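PDB 5FHK: LysR family transcriptional regulator from Vibrio vulnificus, which probably binds specific DNA sequences and controls transcription of virulence genes as AphB; this chain is its regulatory domain, without the DNA-binding part. Local coordinates for residues Ser44-Leu49 against Gly61-Ser66; Thr18-Met23 against Ile157-Ala162; Pro84-Ala89 against His100-Leu105; Ala142-Leu147 against Gly164-Ile169. All blocks are in the same frame, centred on the assembly; numbering follows the deposited sequence.

Interaction 1: Ser44-Leu49 against Gly61-Ser66; sequences SNADQL and GPQRDS
Gln63 lies across Ala46 and the carboxylate of Asp47 at the surface of one lobe of a LysR substrate-binding domain, which has the periplasmic-binding-protein fold. Both segments are loops. Residues 44-49 follow strand 38-43, and residues 61-66 lead from strand 56-60 towards strand 68-82. The side chains of Asp47 and Gln63 run in opposite directions and slide past each other. Their carboxylate and amide planes are 68° apart, so the two groups do not stack. Asp47 does not aim its CB at the other loop, but its carboxylate end comes nearer. Its CG is set beside the backbone N (chi1 -66°). OD2 then rests alongside the aliphatic part of Gln63, 3.8 Å from Gln63 CG. The main polar partner of that oxygen is Arg59 of strand 56-60, which forms a salt bridge with it. Gln63 points its CB towards the other loop, and its chain is extended beyond CG (chi2 -156°). This carries the amide past the carboxylate to the backbone of Ala46. The methyl of Ala46 faces the same amide, with Ala46 CB 4.4 Å from Gln63 NE2, and it also touches Arg59. Gln63 also touches Leu183 of strand 178-185. The closest approach is between the Gln63 amide and the Ala46 backbone: Gln63 NE2 lies 3.1 Å from Ala46 O.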
loop_
_atom_site.group_PDB
_atom_site.type_symbol
_atom_site.label_atom_id
_atom_site.label_comp_id
_atom_site.label_asym_id
_atom_site.label_seq_id
_atom_site.Cartn_x
_atom_site.Cartn_y
_atom_site.Cartn_z
ATOM N N SER A 44 2.229 -9.696 6.104
ATOM C CA SER A 44 1.586 -10.653 5.194
ATOM C C SER A 44 1.281 -12.012 5.829
ATOM O O SER A 44 0.168 -12.528 5.684
ATOM C CB SER A 44 2.454 -10.869 3.950
ATOM O OG SER A 44 2.435 -9.724 3.117
ATOM N N ASN A 45 2.257 -12.627 6.503
ATOM C CA ASN A 45 2.069 -13.934 7.140
ATOM C C ASN A 45 2.274 -13.776 8.647
ATOM O O ASN A 45 3.405 -13.715 9.134
ATOM C CB ASN A 45 3.007 -14.995 6.545
ATOM C CG ASN A 45 4.448 -14.525 6.449
ATOM O OD1 ASN A 45 4.718 -13.359 6.159
ATOM N ND2 ASN A 45 5.382 -15.431 6.702
ATOM N N ALA A 46 1.169 -13.711 9.383
ATOM C CA ALA A 46 1.207 -13.512 10.823
ATOM C C ALA A 46 1.454 -14.802 11.591
ATOM O O ALA A 46 1.701 -14.745 12.804
ATOM C CB ALA A 46 -0.101 -12.876 11.291
ATOM N N ASP A 47 1.369 -15.956 10.927
ATOM C CA ASP A 47 1.765 -17.197 11.579
ATOM C C ASP A 47 3.268 -17.272 11.775
ATOM O O ASP A 47 3.731 -18.085 12.576
ATOM C CB ASP A 47 1.287 -18.407 10.770
ATOM C CG ASP A 47 -0.229 -18.518 10.726
ATOM O OD1 ASP A 47 -0.757 -19.052 9.729
ATOM O OD2 ASP A 47 -0.892 -18.064 11.684
ATOM N N GLN A 48 4.036 -16.450 11.066
ATOM C CA GLN A 48 5.481 -16.401 11.227
ATOM C C GLN A 48 5.943 -15.341 12.229
ATOM O O GLN A 48 7.153 -15.203 12.461
ATOM C CB GLN A 48 6.147 -16.164 9.873
ATOM C CG GLN A 48 6.462 -17.458 9.153
ATOM C CD GLN A 48 7.169 -18.437 10.072
ATOM O OE1 GLN A 48 6.607 -19.467 10.444
ATOM N NE2 GLN A 48 8.402 -18.108 10.459
ATOM N N LEU A 49 5.025 -14.614 12.853
ATOM C CA LEU A 49 5.460 -13.667 13.866
ATOM C C LEU A 49 5.718 -14.359 15.197
ATOM O O LEU A 49 5.082 -15.358 15.545
ATOM C CB LEU A 49 4.433 -12.555 14.070
ATOM C CG LEU A 49 4.075 -11.713 12.859
ATOM C CD1 LEU A 49 2.703 -11.019 13.111
ATOM C CD2 LEU A 49 5.185 -10.710 12.572
ATOM N N GLY A 61 -7.629 -14.238 10.040
ATOM C CA GLY A 61 -7.665 -15.651 10.341
ATOM C C GLY A 61 -7.263 -15.944 11.772
ATOM O O GLY A 61 -6.514 -15.190 12.408
ATOM N N PRO A 62 -7.740 -17.070 12.296
ATOM C CA PRO A 62 -7.508 -17.397 13.705
ATOM C C PRO A 62 -6.101 -17.924 13.968
ATOM O O PRO A 62 -5.372 -18.343 13.063
ATOM C CB PRO A 62 -8.555 -18.482 13.999
ATOM C CG PRO A 62 -9.438 -18.563 12.752
ATOM C CD PRO A 62 -8.588 -18.069 11.626
ATOM N N GLN A 63 -5.734 -17.887 15.248
ATOM C CA GLN A 63 -4.512 -18.488 15.758
ATOM C C GLN A 63 -4.868 -19.306 16.990
ATOM O O GLN A 63 -5.874 -19.048 17.656
ATOM C CB GLN A 63 -3.450 -17.427 16.102
ATOM C CG GLN A 63 -2.472 -17.122 14.960
ATOM C CD GLN A 63 -1.141 -16.547 15.453
ATOM O OE1 GLN A 63 -0.598 -16.984 16.481
ATOM N NE2 GLN A 63 -0.621 -15.550 14.730
ATOM N N ARG A 64 -4.034 -20.305 17.289
ATOM C CA ARG A 64 -4.295 -21.247 18.375
ATOM C C ARG A 64 -3.340 -21.072 19.549
ATOM O O ARG A 64 -3.245 -21.964 20.399
ATOM C CB ARG A 64 -4.218 -22.682 17.862
ATOM C CG ARG A 64 -2.802 -23.143 17.599
ATOM C CD ARG A 64 -2.766 -24.339 16.673
ATOM N NE ARG A 64 -3.560 -24.187 15.449
ATOM C CZ ARG A 64 -3.232 -24.700 14.257
ATOM N NH1 ARG A 64 -2.109 -25.401 14.102
ATOM N NH2 ARG A 64 -4.031 -24.503 13.210
ATOM N N ASP A 65 -2.631 -19.951 19.615
ATOM C CA ASP A 65 -1.647 -19.742 20.667
ATOM C C ASP A 65 -2.344 -19.637 22.021
ATOM O O ASP A 65 -3.206 -18.776 22.221
ATOM C CB ASP A 65 -0.827 -18.485 20.373
ATOM C CG ASP A 65 0.642 -18.645 20.740
ATOM O OD1 ASP A 65 0.951 -18.858 21.934
ATOM O OD2 ASP A 65 1.496 -18.548 19.834
ATOM N N SER A 66 -1.973 -20.527 22.949
ATOM C CA SER A 66 -2.566 -20.527 24.282
ATOM C C SER A 66 -2.057 -19.385 25.149
ATOM O O SER A 66 -2.668 -19.087 26.182
ATOM C CB SER A 66 -2.287 -21.856 24.982
ATOM O OG SER A 66 -0.893 -22.070 25.119
#

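Interaction 2: Thr18-Met23 against Ile157-Ala162; sequences TKRMMM and IKEYIA
The Arg20 guanidinium and the Glu159 carboxylate meet at a slant, planes 38° apart, with the carboxylate neither squarely over a face of the guanidinium nor squarely at its edge. Ile157 N also comes in obliquely, 4.1 Å from Arg20 NH1. The two flat groups form a paired salt bridge. Arg20 NH2 is 2.6 Å from Glu159 OE2, and Arg20 NH1 is 2.8 Å from Glu159 OE1. Both bonds are weak as hydrogen bonds, with N-H...O angles of 123° and 130°. Arg20 NH1 has a second acceptor in the carbonyl of Val155. Arg20 reaches out from helix 18-32 with a chain bent at chi2. Glu159 sits in the first turn of helix 158-163, two residues after the N-cap residue Ile157. Its CG is wedged between the backbone N and the carbonyl carbon, and a bend at chi2 turns the carboxylate to the arginine. The two helices belong to different lobes of the regulatory domain, so the bridge links the two lobes directly. The bent geometry implies that charge attraction, more than directed hydrogen bonding, holds the pair. The nearby helix N-terminus would probably stabilise the negative charge of Glu159 as well.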
loop_
_atom_site.group_PDB
_atom_site.type_symbol
_atom_site.label_atom_id
_atom_site.label_comp_id
_atom_site.label_asym_id
_atom_site.label_seq_id
_atom_site.Cartn_x
_atom_site.Cartn_y
_atom_site.Cartn_z
ATOM N N THR A 18 -4.902 -2.507 6.228
ATOM C CA THR A 18 -4.554 -1.617 7.332
ATOM C C THR A 18 -5.145 -0.236 7.144
ATOM O O THR A 18 -5.739 0.328 8.070
ATOM C CB THR A 18 -3.042 -1.522 7.467
ATOM O OG1 THR A 18 -2.552 -2.735 8.045
ATOM C CG2 THR A 18 -2.650 -0.331 8.337
ATOM N N LYS A 19 -5.001 0.326 5.947
ATOM C CA LYS A 19 -5.461 1.684 5.707
ATOM C C LYS A 19 -6.959 1.812 5.982
ATOM O O LYS A 19 -7.385 2.696 6.728
ATOM C CB LYS A 19 -5.106 2.100 4.277
ATOM C CG LYS A 19 -5.697 3.419 3.889
ATOM C CD LYS A 19 -4.833 4.569 4.319
ATOM C CE LYS A 19 -5.464 5.865 3.840
ATOM N NZ LYS A 19 -6.848 6.014 4.399
ATOM N N ARG A 20 -7.757 0.872 5.469
ATOM C CA ARG A 20 -9.220 0.938 5.538
ATOM C C ARG A 20 -9.746 0.556 6.916
ATOM O O ARG A 20 -10.598 1.247 7.480
ATOM C CB ARG A 20 -9.829 0.006 4.487
ATOM C CG ARG A 20 -9.852 0.519 3.068
ATOM C CD ARG A 20 -10.975 1.535 2.893
ATOM N NE ARG A 20 -10.788 2.292 1.661
ATOM C CZ ARG A 20 -11.529 2.139 0.570
ATOM N NH1 ARG A 20 -12.527 1.264 0.566
ATOM N NH2 ARG A 20 -11.268 2.860 -0.518
ATOM N N MET A 21 -9.266 -0.554 7.469
ATOM C CA MET A 21 -9.848 -1.122 8.677
ATOM C C MET A 21 -9.135 -0.720 9.960
ATOM O O MET A 21 -9.751 -0.783 11.033
ATOM C CB MET A 21 -9.858 -2.652 8.586
ATOM C CG MET A 21 -10.542 -3.178 7.355
ATOM S SD MET A 21 -10.806 -4.964 7.446
ATOM C CE MET A 21 -11.801 -5.067 8.940
ATOM N N MET A 22 -7.867 -0.323 9.906
ATOM C CA MET A 22 -7.156 0.012 11.143
ATOM C C MET A 22 -7.005 1.503 11.384
ATOM O O MET A 22 -7.207 1.958 12.514
ATOM C CB MET A 22 -5.762 -0.609 11.157
ATOM C CG MET A 22 -5.764 -2.092 11.106
ATOM S SD MET A 22 -6.497 -2.799 12.577
ATOM C CE MET A 22 -8.099 -3.335 11.961
ATOM N N MET A 23 -6.644 2.266 10.354
ATOM C CA MET A 23 -6.226 3.652 10.561
ATOM C C MET A 23 -7.277 4.548 11.212
ATOM O O MET A 23 -6.876 5.473 11.938
ATOM C CB MET A 23 -5.774 4.277 9.222
ATOM C CG MET A 23 -4.312 3.999 8.829
ATOM S SD MET A 23 -3.112 3.827 10.193
ATOM C CE MET A 23 -2.860 5.537 10.691
ATOM N N ILE A 157 -13.630 -1.989 -1.658
ATOM C CA ILE A 157 -14.262 -1.522 -2.883
ATOM C C ILE A 157 -15.741 -1.204 -2.692
ATOM O O ILE A 157 -16.482 -1.087 -3.677
ATOM C CB ILE A 157 -14.084 -2.560 -4.005
ATOM C CG1 ILE A 157 -14.429 -3.952 -3.497
ATOM C CG2 ILE A 157 -12.668 -2.501 -4.569
ATOM C CD1 ILE A 157 -14.456 -5.004 -4.571
ATOM N N LYS A 158 -16.178 -1.037 -1.437
ATOM C CA LYS A 158 -17.608 -0.848 -1.202
ATOM C C LYS A 158 -18.094 0.493 -1.745
ATOM O O LYS A 158 -19.197 0.569 -2.295
ATOM C CB LYS A 158 -17.949 -0.999 0.280
ATOM C CG LYS A 158 -17.506 0.111 1.202
ATOM C CD LYS A 158 -18.015 -0.202 2.627
ATOM C CE LYS A 158 -17.782 -1.697 2.951
ATOM N NZ LYS A 158 -17.553 -1.979 4.401
ATOM N N GLU A 159 -17.284 1.551 -1.631
ATOM C CA GLU A 159 -17.658 2.820 -2.258
ATOM C C GLU A 159 -17.711 2.691 -3.780
ATOM O O GLU A 159 -18.604 3.255 -4.423
ATOM C CB GLU A 159 -16.713 3.947 -1.814
ATOM C CG GLU A 159 -15.413 4.110 -2.588
ATOM C CD GLU A 159 -14.194 3.514 -1.856
ATOM O OE1 GLU A 159 -14.329 2.458 -1.187
ATOM O OE2 GLU A 159 -13.091 4.097 -1.970
ATOM N N TYR A 160 -16.805 1.896 -4.373
ATOM C CA TYR A 160 -16.862 1.648 -5.818
ATOM C C TYR A 160 -18.142 0.927 -6.217
ATOM O O TYR A 160 -18.704 1.185 -7.292
ATOM C CB TYR A 160 -15.659 0.825 -6.277
ATOM C CG TYR A 160 -14.341 1.527 -6.166
ATOM C CD1 TYR A 160 -13.623 1.532 -4.964
ATOM C CD2 TYR A 160 -13.790 2.175 -7.273
ATOM C CE1 TYR A 160 -12.403 2.198 -4.867
ATOM C CE2 TYR A 160 -12.585 2.827 -7.189
ATOM C CZ TYR A 160 -11.892 2.838 -5.990
ATOM O OH TYR A 160 -10.700 3.509 -5.935
ATOM N N ILE A 161 -18.599 -0.007 -5.383
ATOM C CA ILE A 161 -19.813 -0.746 -5.705
ATOM C C ILE A 161 -21.038 0.151 -5.588
ATOM O O ILE A 161 -21.917 0.144 -6.458
ATOM C CB ILE A 161 -19.966 -1.968 -4.795
ATOM C CG1 ILE A 161 -18.776 -2.912 -4.978
ATOM C CG2 ILE A 161 -21.308 -2.640 -5.103
ATOM C CD1 ILE A 161 -18.832 -3.641 -6.261
ATOM N N ALA A 162 -21.141 0.876 -4.479
ATOM C CA ALA A 162 -22.257 1.795 -4.288
ATOM C C ALA A 162 -22.341 2.792 -5.435
ATOM O O ALA A 162 -23.411 2.983 -6.015
ATOM C CB ALA A 162 -22.119 2.527 -2.959
#

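Interaction 3: Pro84-Ala89 against His100-Leu105; sequences PEYVNA and HDHFLL
Tyr86 reaches from helix 84-87 to His102 and Phe103, and its ring supplies nearly all of its side of the contact. Its CB points towards residues 100-105. With CG anti to the backbone N (chi1 -177°), the ring stands out from the helix and carries the hydroxyl to the other backbone. Of the inner ring atoms, CD1 packs near the carbonyl oxygen of Gly146. Further out, the two edges of the ring meet different residues. Tyr86 CE1 is 3.9 Å from Phe103 CD2, an apolar touch near the plane of the tyrosine ring. On the other edge Tyr86 CE2 lies 3.6 Å from His102 ND1. The tyrosine and imidazole rings meet rim to rim, with planes at 54° and neither over the face of the other. At the tip Tyr86 OH has two polar partners. It accepts a hydrogen bond from Phe103 N at 3.2 Å, with an N-H...O angle of 147°. It also shares one with His102 ND1 at 2.9 Å, where either could be the donor. The hydroxyl of this buried ring is therefore satisfied, and two bonds fix where it lies. Arg130 makes a cation-pi contact with the Phe103 ring. Met92 and His90 pack on the tyrosine from the loop that follows its helix. Ile149 of strand 149-153 touches both Tyr86 and His102. The tyrosine thus ties short helix 84-87 to the loop residues that lead into strand 104-107, beside its parallel neighbour 149-153.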
loop_
_atom_site.group_PDB
_atom_site.type_symbol
_atom_site.label_atom_id
_atom_site.label_comp_id
_atom_site.label_asym_id
_atom_site.label_seq_id
_atom_site.Cartn_x
_atom_site.Cartn_y
_atom_site.Cartn_z
ATOM N N PRO A 84 -17.667 -1.276 -15.306
ATOM C CA PRO A 84 -18.721 -1.325 -16.341
ATOM C C PRO A 84 -18.165 -1.365 -17.750
ATOM O O PRO A 84 -18.753 -2.011 -18.625
ATOM C CB PRO A 84 -19.521 -0.041 -16.083
ATOM C CG PRO A 84 -19.341 0.192 -14.601
ATOM C CD PRO A 84 -17.943 -0.257 -14.283
ATOM N N GLU A 85 -17.033 -0.710 -18.001
ATOM C CA GLU A 85 -16.463 -0.755 -19.341
ATOM C C GLU A 85 -16.048 -2.178 -19.713
ATOM O O GLU A 85 -16.258 -2.614 -20.847
ATOM C CB GLU A 85 -15.279 0.211 -19.439
ATOM C CG GLU A 85 -14.644 0.300 -20.827
ATOM C CD GLU A 85 -13.295 1.033 -20.822
ATOM O OE1 GLU A 85 -12.598 1.023 -19.768
ATOM O OE2 GLU A 85 -12.943 1.626 -21.876
ATOM N N TYR A 86 -15.466 -2.924 -18.773
ATOM C CA TYR A 86 -15.119 -4.312 -19.077
ATOM C C TYR A 86 -16.367 -5.165 -19.293
ATOM O O TYR A 86 -16.385 -6.060 -20.151
ATOM C CB TYR A 86 -14.270 -4.909 -17.956
ATOM C CG TYR A 86 -13.836 -6.321 -18.282
ATOM C CD1 TYR A 86 -12.696 -6.550 -19.049
ATOM C CD2 TYR A 86 -14.581 -7.413 -17.867
ATOM C CE1 TYR A 86 -12.297 -7.819 -19.368
ATOM C CE2 TYR A 86 -14.203 -8.693 -18.204
ATOM C CZ TYR A 86 -13.053 -8.895 -18.948
ATOM O OH TYR A 86 -12.644 -10.182 -19.261
ATOM N N VAL A 87 -17.406 -4.916 -18.503
ATOM C CA VAL A 87 -18.640 -5.689 -18.591
ATOM C C VAL A 87 -19.345 -5.446 -19.921
ATOM O O VAL A 87 -19.858 -6.381 -20.550
ATOM C CB VAL A 87 -19.529 -5.340 -17.385
ATOM C CG1 VAL A 87 -20.946 -5.846 -17.570
ATOM C CG2 VAL A 87 -18.920 -5.910 -16.125
ATOM N N ASN A 88 -19.379 -4.199 -20.379
ATOM C CA ASN A 88 -20.055 -3.868 -21.626
ATOM C C ASN A 88 -19.208 -4.167 -22.849
ATOM O O ASN A 88 -19.614 -3.821 -23.959
ATOM C CB ASN A 88 -20.465 -2.392 -21.647
ATOM C CG ASN A 88 -21.379 -2.012 -20.489
ATOM O OD1 ASN A 88 -21.721 -0.838 -20.323
ATOM N ND2 ASN A 88 -21.780 -3.000 -19.684
ATOM N N ALA A 89 -18.044 -4.781 -22.673
ATOM C CA ALA A 89 -17.186 -5.167 -23.779
ATOM C C ALA A 89 -17.062 -6.674 -23.940
ATOM O O ALA A 89 -16.418 -7.127 -24.892
ATOM C CB ALA A 89 -15.787 -4.557 -23.598
ATOM N N HIS A 100 -12.068 -18.937 -16.788
ATOM C CA HIS A 100 -10.919 -19.298 -17.616
ATOM C C HIS A 100 -10.852 -18.488 -18.905
ATOM O O HIS A 100 -9.757 -18.202 -19.398
ATOM C CB HIS A 100 -10.965 -20.786 -17.927
ATOM C CG HIS A 100 -10.828 -21.643 -16.711
ATOM N ND1 HIS A 100 -11.909 -22.204 -16.068
ATOM C CD2 HIS A 100 -9.736 -22.010 -16.002
ATOM C CE1 HIS A 100 -11.489 -22.889 -15.019
ATOM N NE2 HIS A 100 -10.173 -22.790 -14.959
ATOM N N ASP A 101 -11.996 -18.077 -19.440
ATOM C CA ASP A 101 -12.056 -17.384 -20.717
ATOM C C ASP A 101 -12.096 -15.868 -20.572
ATOM O O ASP A 101 -12.477 -15.174 -21.524
ATOM C CB ASP A 101 -13.266 -17.875 -21.500
ATOM C CG ASP A 101 -13.276 -19.388 -21.641
ATOM O OD1 ASP A 101 -12.209 -19.952 -21.972
ATOM O OD2 ASP A 101 -14.336 -20.011 -21.403
ATOM N N HIS A 102 -11.691 -15.343 -19.410
ATOM C CA HIS A 102 -11.733 -13.921 -19.115
ATOM C C HIS A 102 -10.356 -13.457 -18.654
ATOM O O HIS A 102 -9.550 -14.247 -18.148
ATOM C CB HIS A 102 -12.770 -13.607 -18.030
ATOM C CG HIS A 102 -14.156 -13.415 -18.557
ATOM N ND1 HIS A 102 -14.653 -12.177 -18.904
ATOM C CD2 HIS A 102 -15.150 -14.302 -18.800
ATOM C CE1 HIS A 102 -15.888 -12.311 -19.352
ATOM N NE2 HIS A 102 -16.216 -13.589 -19.293
ATOM N N PHE A 103 -10.102 -12.156 -18.831
ATOM C CA PHE A 103 -8.902 -11.524 -18.299
ATOM C C PHE A 103 -9.027 -11.409 -16.784
ATOM O O PHE A 103 -9.965 -10.778 -16.286
ATOM C CB PHE A 103 -8.698 -10.128 -18.899
ATOM C CG PHE A 103 -8.473 -10.101 -20.399
ATOM C CD1 PHE A 103 -7.227 -10.387 -20.942
ATOM C CD2 PHE A 103 -9.507 -9.759 -21.263
ATOM C CE1 PHE A 103 -7.025 -10.352 -22.342
ATOM C CE2 PHE A 103 -9.312 -9.712 -22.636
ATOM C CZ PHE A 103 -8.069 -10.004 -23.170
ATOM N N LEU A 104 -8.075 -11.980 -16.055
ATOM C CA LEU A 104 -8.110 -11.988 -14.599
ATOM C C LEU A 104 -6.995 -11.119 -14.041
ATOM O O LEU A 104 -5.922 -11.004 -14.635
ATOM C CB LEU A 104 -7.994 -13.410 -14.046
ATOM C CG LEU A 104 -9.079 -14.355 -14.561
ATOM C CD1 LEU A 104 -8.987 -15.714 -13.885
ATOM C CD2 LEU A 104 -10.447 -13.722 -14.373
ATOM N N LEU A 105 -7.282 -10.471 -12.912
ATOM C CA LEU A 105 -6.317 -9.641 -12.208
ATOM C C LEU A 105 -6.222 -10.147 -10.781
ATOM O O LEU A 105 -7.237 -10.226 -10.078
ATOM C CB LEU A 105 -6.720 -8.168 -12.239
ATOM C CG LEU A 105 -7.297 -7.706 -13.576
ATOM C CD1 LEU A 105 -8.050 -6.348 -13.471
ATOM C CD2 LEU A 105 -6.191 -7.646 -14.617
#

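Interaction 4: Ala142-Leu147 against Gly164-Ile169; sequences ACSEGL and GSLVRI
Ser144 and Leu166 bring the backbones nearest, with CA atoms 6.7 Å apart, where the end of helix 136-144 passes the turn leading into strand 167-168. The helix closes in a Schellman motif. Gly146, with positive phi (78°), is its C-prime residue. Gly146 N bonds to Cys143 O at 2.8 Å, and Leu147 N bonds to Ala142 O at 3.3 Å. Across the contact a single methyl does most of the touching. Leu166 CD2 lies 3.5 Å from Cys143 SG, and this apolar pair is the closest approach. The same methyl is 4.1 Å from Ser144 N and also 4.1 Å from Ser144 OG, so it rests against the flank of the last helical turn. Leu166 does not aim its CB at the helix; the end of its side chain comes nearer. Cys143 comes to meet it: its CB points towards Leu166, and SG swings out opposite the backbone N (chi1 -171°). Leu166 is also covered by Ile157 and Tyr160, and Tyr160 touches Ser144 as well. Cys143 reaches further to Thr150 of strand 149-153. The contact is largely buried packing, without polar links between the two segments. Asn27 of the second subunit packs on Ala142, Glu145 and Leu147, so the same helix end also faces the dimer partner. Helices packed against a central sheet are the α/β architecture of each lobe of the periplasmic-binding-protein fold, and here the end of helix 136-144 packs on the turn before strand 167-168.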
loop_
_atom_site.group_PDB
_atom_site.type_symbol
_atom_site.label_atom_id
_atom_site.label_comp_id
_atom_site.label_asym_id
_atom_site.label_seq_id
_atom_site.Cartn_x
_atom_site.Cartn_y
_atom_site.Cartn_z
ATOM N N ALA A 142 -6.082 -1.481 -11.828
ATOM C CA ALA A 142 -6.168 -2.038 -13.174
ATOM C C ALA A 142 -7.588 -2.479 -13.504
ATOM O O ALA A 142 -8.026 -2.361 -14.661
ATOM C CB ALA A 142 -5.191 -3.211 -13.324
ATOM N N CYS A 143 -8.305 -2.996 -12.499
ATOM C CA CYS A 143 -9.714 -3.333 -12.635
ATOM C C CYS A 143 -10.539 -2.103 -13.008
ATOM O O CYS A 143 -11.355 -2.147 -13.939
ATOM C CB CYS A 143 -10.210 -3.928 -11.318
ATOM S SG CYS A 143 -11.858 -4.649 -11.326
ATOM N N SER A 144 -10.339 -0.994 -12.280
ATOM C CA SER A 144 -11.047 0.249 -12.587
ATOM C C SER A 144 -10.793 0.706 -14.018
ATOM O O SER A 144 -11.682 1.284 -14.660
ATOM C CB SER A 144 -10.619 1.343 -11.613
ATOM O OG SER A 144 -11.311 1.232 -10.388
ATOM N N GLU A 145 -9.610 0.430 -14.547
ATOM C CA GLU A 145 -9.305 0.778 -15.921
ATOM C C GLU A 145 -9.849 -0.236 -16.920
ATOM O O GLU A 145 -9.572 -0.122 -18.116
ATOM C CB GLU A 145 -7.793 0.961 -16.085
ATOM C CG GLU A 145 -7.326 2.385 -15.737
ATOM C CD GLU A 145 -6.814 3.170 -16.952
ATOM O OE1 GLU A 145 -6.039 4.135 -16.757
ATOM O OE2 GLU A 145 -7.182 2.823 -18.098
ATOM N N GLY A 146 -10.630 -1.212 -16.470
ATOM C CA GLY A 146 -11.330 -2.074 -17.397
ATOM C C GLY A 146 -10.493 -3.153 -18.032
ATOM O O GLY A 146 -10.831 -3.620 -19.126
ATOM N N LEU A 147 -9.432 -3.595 -17.362
ATOM C CA LEU A 147 -8.558 -4.640 -17.858
ATOM C C LEU A 147 -8.978 -6.037 -17.422
ATOM O O LEU A 147 -8.349 -7.009 -17.848
ATOM C CB LEU A 147 -7.117 -4.369 -17.416
ATOM C CG LEU A 147 -6.437 -3.102 -17.965
ATOM C CD1 LEU A 147 -5.122 -2.831 -17.222
ATOM C CD2 LEU A 147 -6.184 -3.196 -19.487
ATOM N N GLY A 164 -21.212 2.490 -8.412
ATOM C CA GLY A 164 -21.329 1.877 -9.718
ATOM C C GLY A 164 -20.069 1.896 -10.564
ATOM O O GLY A 164 -20.120 1.452 -11.717
ATOM N N SER A 165 -18.944 2.411 -10.045
ATOM C CA SER A 165 -17.699 2.430 -10.814
ATOM C C SER A 165 -17.089 1.040 -10.949
ATOM O O SER A 165 -16.290 0.810 -11.862
ATOM C CB SER A 165 -16.668 3.375 -10.181
ATOM O OG SER A 165 -16.578 3.208 -8.769
ATOM N N LEU A 166 -17.393 0.132 -10.035
ATOM C CA LEU A 166 -17.125 -1.284 -10.216
ATOM C C LEU A 166 -18.447 -2.020 -10.060
ATOM O O LEU A 166 -19.342 -1.558 -9.356
ATOM C CB LEU A 166 -16.080 -1.809 -9.212
ATOM C CG LEU A 166 -14.639 -1.307 -9.361
ATOM C CD1 LEU A 166 -13.810 -1.630 -8.132
ATOM C CD2 LEU A 166 -13.947 -1.887 -10.638
ATOM N N VAL A 167 -18.560 -3.164 -10.723
ATOM C CA VAL A 167 -19.757 -3.995 -10.716
ATOM C C VAL A 167 -19.405 -5.363 -10.136
ATOM O O VAL A 167 -18.345 -5.920 -10.445
ATOM C CB VAL A 167 -20.318 -4.148 -12.147
ATOM C CG1 VAL A 167 -21.363 -5.231 -12.210
ATOM C CG2 VAL A 167 -20.884 -2.821 -12.658
ATOM N N ARG A 168 -20.316 -5.933 -9.355
ATOM C CA ARG A 168 -20.161 -7.312 -8.898
ATOM C C ARG A 168 -20.441 -8.272 -10.045
ATOM O O ARG A 168 -21.451 -8.152 -10.734
ATOM C CB ARG A 168 -21.117 -7.591 -7.738
ATOM C CG ARG A 168 -21.176 -9.046 -7.284
ATOM C CD ARG A 168 -20.541 -9.184 -5.940
ATOM N NE ARG A 168 -20.432 -10.564 -5.466
ATOM C CZ ARG A 168 -21.048 -11.038 -4.382
ATOM N NH1 ARG A 168 -21.838 -10.257 -3.662
ATOM N NH2 ARG A 168 -20.879 -12.302 -4.017
ATOM N N ILE A 169 -19.553 -9.225 -10.266
ATOM C CA ILE A 169 -19.841 -10.227 -11.271
ATOM C C ILE A 169 -19.913 -11.577 -10.573
ATOM O O ILE A 169 -19.248 -11.801 -9.559
ATOM C CB ILE A 169 -18.806 -10.207 -12.417
ATOM C CG1 ILE A 169 -17.443 -10.619 -11.916
ATOM C CG2 ILE A 169 -18.697 -8.815 -13.002
ATOM C CD1 ILE A 169 -16.818 -11.648 -12.787
#

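Interactions 3 and 4 lie in one lobe, with centres about 9 Å apart, and they touch: Pro84 packs on Gly164 and Ser165, and Phe103 packs on Leu147. Interaction 4 also meets interaction 2, about 15 Å away between centres. There Tyr160 O lies 3.2 Å from Leu166 N, a probable hydrogen bond between helix 158-163 and the turn before strand 167-168. Interaction 2 then bridges to the other lobe, which carries interaction 1 about 24 Å away between centres. The centres of interactions 1 and 3 are about 35 Å apart, on opposite sides of the chain's centre. Interactions 2 and 4 both reach the second subunit.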